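PDB 3GS9: protein gp18 from Listeria monocytogenes EGD-e, which is a prophage tail protein of the prophage endopeptidase tail family, probably a structural component of the phage tail. Local coordinates for residues F64-H76 and K85-Q97. Numbering follows the deposited sequence.
Sequences FRGQEFVVKQLSH and KDIRAPHIYYTCQ
Gln73 and Arg88 exchange two backbone hydrogen bonds in the antiparallel beta hairpin formed by strands 67-74 and 83-90, part of the N-terminal tail domain. A classic beta bulge interrupts the pairing here: Lys72 N and Gln73 N both donate to Arg88 O, each at 3.2 Å. Beyond the bulge Ser75 N binds Asp86 O. The Ser75 hydroxyl, turned between its own backbone N and carbonyl carbon (chi1 70°), takes the amide hydrogen of Asp86, OG to N 2.9 Å. On the other side of the bulge, Val70 N donates to Pro90 O, and Ile92 N, at the start of the 3-10 segment, donates to Glu68 O.

Apolar contacts flank the paired backbones. Leu74 CD1 presses tightly on Ile87 CG1 at 3.4 Å, the two side chains lying side by side, while Val71 CG2 meets Ile87 CG2. Farther along, Val70 CG2 abuts Ile92 CD1, also at 3.4 Å. On the opposite face from Leu74 and Ile87, Gln73 runs alongside Arg88, which in the conformer described forms a salt bridge with Glu40. Leu74 and Gln73 also pair with a strand of a second subunit, continuing the sheet across the interface.

His91 joins the aromatic and polar contacts. Its ring turns an edge to the Phe69 face in a T-shaped pair, planes at 86°, and also stacks with Trp37. Tyr93 N donates to ND1, while His91 NE2 donates to Gln67 OE1 at 2.8 Å, in the carbonyl plane and on a lone pair of that oxygen, which also accepts from Asn169 N.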
# COMPACT_ATOMS: atom_id res chain seq x y z
N PHE A 64 -15.84 -0.12 -31.67
CA PHE A 64 -17.15 -0.34 -31.10
C PHE A 64 -17.83 1.02 -30.88
O PHE A 64 -17.28 1.88 -30.21
CB PHE A 64 -17.06 -1.15 -29.80
CG PHE A 64 -18.36 -1.19 -29.03
CD1 PHE A 64 -19.45 -1.87 -29.52
CD2 PHE A 64 -18.47 -0.53 -27.82
CE1 PHE A 64 -20.67 -1.86 -28.83
CE2 PHE A 64 -19.68 -0.53 -27.14
CZ PHE A 64 -20.76 -1.21 -27.64
N ARG A 65 -18.99 1.18 -31.49
CA ARG A 65 -19.82 2.41 -31.42
C ARG A 65 -19.01 3.71 -31.62
O ARG A 65 -19.18 4.71 -30.91
CB ARG A 65 -20.66 2.45 -30.15
CG ARG A 65 -21.76 1.44 -30.14
CD ARG A 65 -22.50 1.45 -28.83
NE ARG A 65 -23.64 0.54 -28.87
CZ ARG A 65 -24.34 0.14 -27.80
NH1 ARG A 65 -24.02 0.56 -26.58
NH2 ARG A 65 -25.35 -0.70 -27.97
N GLY A 66 -18.12 3.68 -32.59
CA GLY A 66 -17.44 4.90 -32.98
C GLY A 66 -16.18 5.18 -32.18
O GLY A 66 -15.52 6.20 -32.43
N GLN A 67 -15.83 4.29 -31.25
CA GLN A 67 -14.62 4.46 -30.46
C GLN A 67 -13.67 3.30 -30.65
O GLN A 67 -14.10 2.20 -30.92
CB GLN A 67 -14.97 4.58 -28.98
CG GLN A 67 -15.88 5.78 -28.70
CD GLN A 67 -15.18 7.10 -28.92
OE1 GLN A 67 -14.06 7.31 -28.43
NE2 GLN A 67 -15.81 7.98 -29.67
N GLU A 68 -12.38 3.58 -30.48
CA GLU A 68 -11.30 2.59 -30.68
C GLU A 68 -10.74 2.12 -29.34
O GLU A 68 -10.42 2.95 -28.48
CB GLU A 68 -10.16 3.20 -31.49
CG GLU A 68 -9.06 2.24 -31.88
CD GLU A 68 -7.94 2.90 -32.69
OE1 GLU A 68 -8.11 4.08 -33.08
OE2 GLU A 68 -6.92 2.25 -32.98
N PHE A 69 -10.61 0.81 -29.20
CA PHE A 69 -10.07 0.13 -27.99
C PHE A 69 -8.96 -0.77 -28.47
O PHE A 69 -9.04 -1.33 -29.58
CB PHE A 69 -11.14 -0.68 -27.29
CG PHE A 69 -12.35 0.12 -26.86
CD1 PHE A 69 -13.40 0.38 -27.76
CD2 PHE A 69 -12.42 0.64 -25.56
CE1 PHE A 69 -14.50 1.12 -27.37
CE2 PHE A 69 -13.49 1.39 -25.15
CZ PHE A 69 -14.54 1.66 -26.05
N VAL A 70 -7.91 -0.88 -27.68
CA VAL A 70 -6.71 -1.60 -28.08
C VAL A 70 -6.46 -2.79 -27.15
O VAL A 70 -6.49 -2.63 -25.92
CB VAL A 70 -5.52 -0.64 -28.01
CG1 VAL A 70 -4.24 -1.36 -28.41
CG2 VAL A 70 -5.81 0.52 -28.93
N VAL A 71 -6.26 -3.96 -27.73
CA VAL A 71 -6.07 -5.19 -26.94
C VAL A 71 -4.72 -5.11 -26.19
O VAL A 71 -3.68 -5.03 -26.83
CB VAL A 71 -6.10 -6.42 -27.85
CG1 VAL A 71 -5.74 -7.68 -27.08
CG2 VAL A 71 -7.47 -6.51 -28.58
N LYS A 72 -4.76 -5.08 -24.84
CA LYS A 72 -3.58 -5.10 -23.99
C LYS A 72 -3.46 -6.37 -23.13
O LYS A 72 -2.35 -6.76 -22.77
CB LYS A 72 -3.57 -3.89 -23.05
CG LYS A 72 -3.39 -2.53 -23.74
CD LYS A 72 -2.07 -2.55 -24.44
CE LYS A 72 -1.49 -1.21 -24.68
NZ LYS A 72 -0.01 -1.38 -25.00
N GLN A 73 -4.59 -6.98 -22.75
CA GLN A 73 -4.60 -8.25 -22.08
C GLN A 73 -5.40 -9.24 -22.90
O GLN A 73 -6.40 -8.87 -23.51
CB GLN A 73 -5.17 -8.13 -20.69
CG GLN A 73 -4.25 -7.37 -19.79
CD GLN A 73 -4.88 -7.02 -18.47
OE1 GLN A 73 -5.82 -6.21 -18.40
NE2 GLN A 73 -4.31 -7.57 -17.38
N LEU A 74 -4.92 -10.48 -22.94
CA LEU A 74 -5.48 -11.55 -23.77
C LEU A 74 -5.05 -12.89 -23.19
O LEU A 74 -3.85 -13.16 -22.96
CB LEU A 74 -4.97 -11.42 -25.20
CG LEU A 74 -5.47 -12.32 -26.34
CD1 LEU A 74 -6.92 -12.02 -26.63
CD2 LEU A 74 -4.66 -12.10 -27.61
N SER A 75 -6.05 -13.72 -22.95
CA SER A 75 -5.83 -15.09 -22.43
C SER A 75 -5.90 -16.07 -23.62
O SER A 75 -6.53 -15.78 -24.63
CB SER A 75 -6.90 -15.40 -21.40
OG SER A 75 -8.16 -15.53 -22.04
N HIS A 76 -5.20 -17.21 -23.53
CA HIS A 76 -5.31 -18.25 -24.55
C HIS A 76 -5.58 -19.60 -23.90
O HIS A 76 -4.70 -20.12 -23.21
CB HIS A 76 -4.02 -18.38 -25.37
CG HIS A 76 -3.62 -17.13 -26.08
ND1 HIS A 76 -3.05 -16.06 -25.42
CD2 HIS A 76 -3.64 -16.80 -27.39
CE1 HIS A 76 -2.79 -15.10 -26.30
NE2 HIS A 76 -3.13 -15.53 -27.50
N LYS A 85 -10.45 -17.04 -26.21
CA LYS A 85 -9.61 -15.89 -25.81
C LYS A 85 -10.48 -14.88 -25.10
O LYS A 85 -11.60 -14.60 -25.54
CB LYS A 85 -8.91 -15.23 -27.01
CG LYS A 85 -8.01 -16.17 -27.81
CD LYS A 85 -7.04 -15.42 -28.71
CE LYS A 85 -7.72 -14.58 -29.76
NZ LYS A 85 -6.88 -14.45 -31.00
N ASP A 86 -9.98 -14.37 -23.97
CA ASP A 86 -10.68 -13.34 -23.21
C ASP A 86 -9.85 -12.08 -23.42
O ASP A 86 -8.65 -12.07 -23.11
CB ASP A 86 -10.76 -13.70 -21.73
CG ASP A 86 -11.65 -14.92 -21.46
OD1 ASP A 86 -12.12 -15.54 -22.44
OD2 ASP A 86 -11.88 -15.26 -20.27
N ILE A 87 -10.48 -11.07 -24.00
CA ILE A 87 -9.82 -9.81 -24.36
C ILE A 87 -10.16 -8.74 -23.34
O ILE A 87 -11.31 -8.62 -22.91
CB ILE A 87 -10.33 -9.28 -25.76
CG1 ILE A 87 -9.80 -10.14 -26.90
CG2 ILE A 87 -9.94 -7.80 -25.98
CD1 ILE A 87 -10.47 -11.50 -27.02
N ARG A 88 -9.17 -7.94 -22.96
CA ARG A 88 -9.42 -6.71 -22.28
C ARG A 88 -8.70 -5.61 -23.07
O ARG A 88 -7.50 -5.68 -23.27
CB ARG A 88 -8.95 -6.78 -20.82
CG ARG A 88 -9.87 -7.61 -19.92
CD ARG A 88 -9.46 -7.55 -18.45
NE ARG A 88 -9.56 -6.20 -17.91
CZ ARG A 88 -10.67 -5.62 -17.47
NH1 ARG A 88 -11.84 -6.26 -17.50
NH2 ARG A 88 -10.63 -4.37 -17.01
N ALA A 89 -9.47 -4.62 -23.51
CA ALA A 89 -9.01 -3.58 -24.42
C ALA A 89 -9.36 -2.19 -23.88
O ALA A 89 -10.51 -1.74 -24.01
CB ALA A 89 -9.65 -3.77 -25.84
N PRO A 90 -8.39 -1.52 -23.24
CA PRO A 90 -8.55 -0.11 -22.87
C PRO A 90 -8.74 0.83 -24.06
O PRO A 90 -8.17 0.61 -25.14
CB PRO A 90 -7.21 0.24 -22.20
CG PRO A 90 -6.74 -1.11 -21.68
CD PRO A 90 -7.11 -2.08 -22.76
N HIS A 91 -9.57 1.83 -23.86
CA HIS A 91 -9.79 2.87 -24.85
C HIS A 91 -8.46 3.47 -25.35
O HIS A 91 -7.51 3.59 -24.61
CB HIS A 91 -10.69 3.93 -24.26
CG HIS A 91 -11.14 4.93 -25.27
ND1 HIS A 91 -10.43 6.08 -25.52
CD2 HIS A 91 -12.19 4.93 -26.13
CE1 HIS A 91 -11.05 6.77 -26.47
NE2 HIS A 91 -12.12 6.09 -26.85
N ILE A 92 -8.43 3.84 -26.63
CA ILE A 92 -7.23 4.42 -27.26
C ILE A 92 -6.63 5.62 -26.51
O ILE A 92 -5.44 5.84 -26.54
CB ILE A 92 -7.54 4.79 -28.75
CG1 ILE A 92 -6.24 5.02 -29.52
CG2 ILE A 92 -8.56 5.90 -28.85
CD1 ILE A 92 -5.49 3.77 -29.76
N TYR A 93 -7.47 6.34 -25.75
CA TYR A 93 -6.98 7.45 -24.91
C TYR A 93 -5.79 7.02 -24.07
O TYR A 93 -4.79 7.73 -23.99
CB TYR A 93 -8.09 7.92 -24.01
CG TYR A 93 -7.63 8.88 -22.93
CD1 TYR A 93 -7.11 10.13 -23.27
CD2 TYR A 93 -7.77 8.56 -21.59
CE1 TYR A 93 -6.67 11.01 -22.29
CE2 TYR A 93 -7.38 9.46 -20.60
CZ TYR A 93 -6.83 10.68 -20.97
OH TYR A 93 -6.46 11.58 -19.99
N TYR A 94 -5.89 5.85 -23.47
CA TYR A 94 -4.87 5.36 -22.50
C TYR A 94 -3.51 5.07 -23.13
O TYR A 94 -2.49 5.01 -22.42
CB TYR A 94 -5.39 4.19 -21.69
CG TYR A 94 -6.44 4.66 -20.76
CD1 TYR A 94 -6.11 5.38 -19.65
CD2 TYR A 94 -7.78 4.51 -21.07
CE1 TYR A 94 -7.06 5.89 -18.79
CE2 TYR A 94 -8.78 5.02 -20.21
CZ TYR A 94 -8.40 5.70 -19.08
OH TYR A 94 -9.30 6.22 -18.20
N THR A 95 -3.47 4.96 -24.47
CA THR A 95 -2.20 4.83 -25.15
C THR A 95 -1.31 6.08 -25.12
O THR A 95 -0.17 6.00 -25.51
CB THR A 95 -2.34 4.34 -26.65
OG1 THR A 95 -2.91 5.37 -27.47
CG2 THR A 95 -3.15 3.03 -26.70
N CYS A 96 -1.85 7.23 -24.68
CA CYS A 96 -1.03 8.44 -24.52
C CYS A 96 0.10 8.25 -23.50
O CYS A 96 1.09 9.02 -23.48
CB CYS A 96 -1.89 9.68 -24.18
SG CYS A 96 -2.57 9.82 -22.57
N GLN A 97 -0.05 7.25 -22.65
CA GLN A 97 0.99 6.95 -21.69
C GLN A 97 2.30 6.47 -22.35
O GLN A 97 3.37 6.51 -21.70
CB GLN A 97 0.51 5.90 -20.70
CG GLN A 97 1.28 5.95 -19.41
CD GLN A 97 1.36 4.63 -18.73
OE1 GLN A 97 0.58 3.72 -19.01
NE2 GLN A 97 2.33 4.50 -17.81
O HOH W 1 -3.76 -14.96 -30.10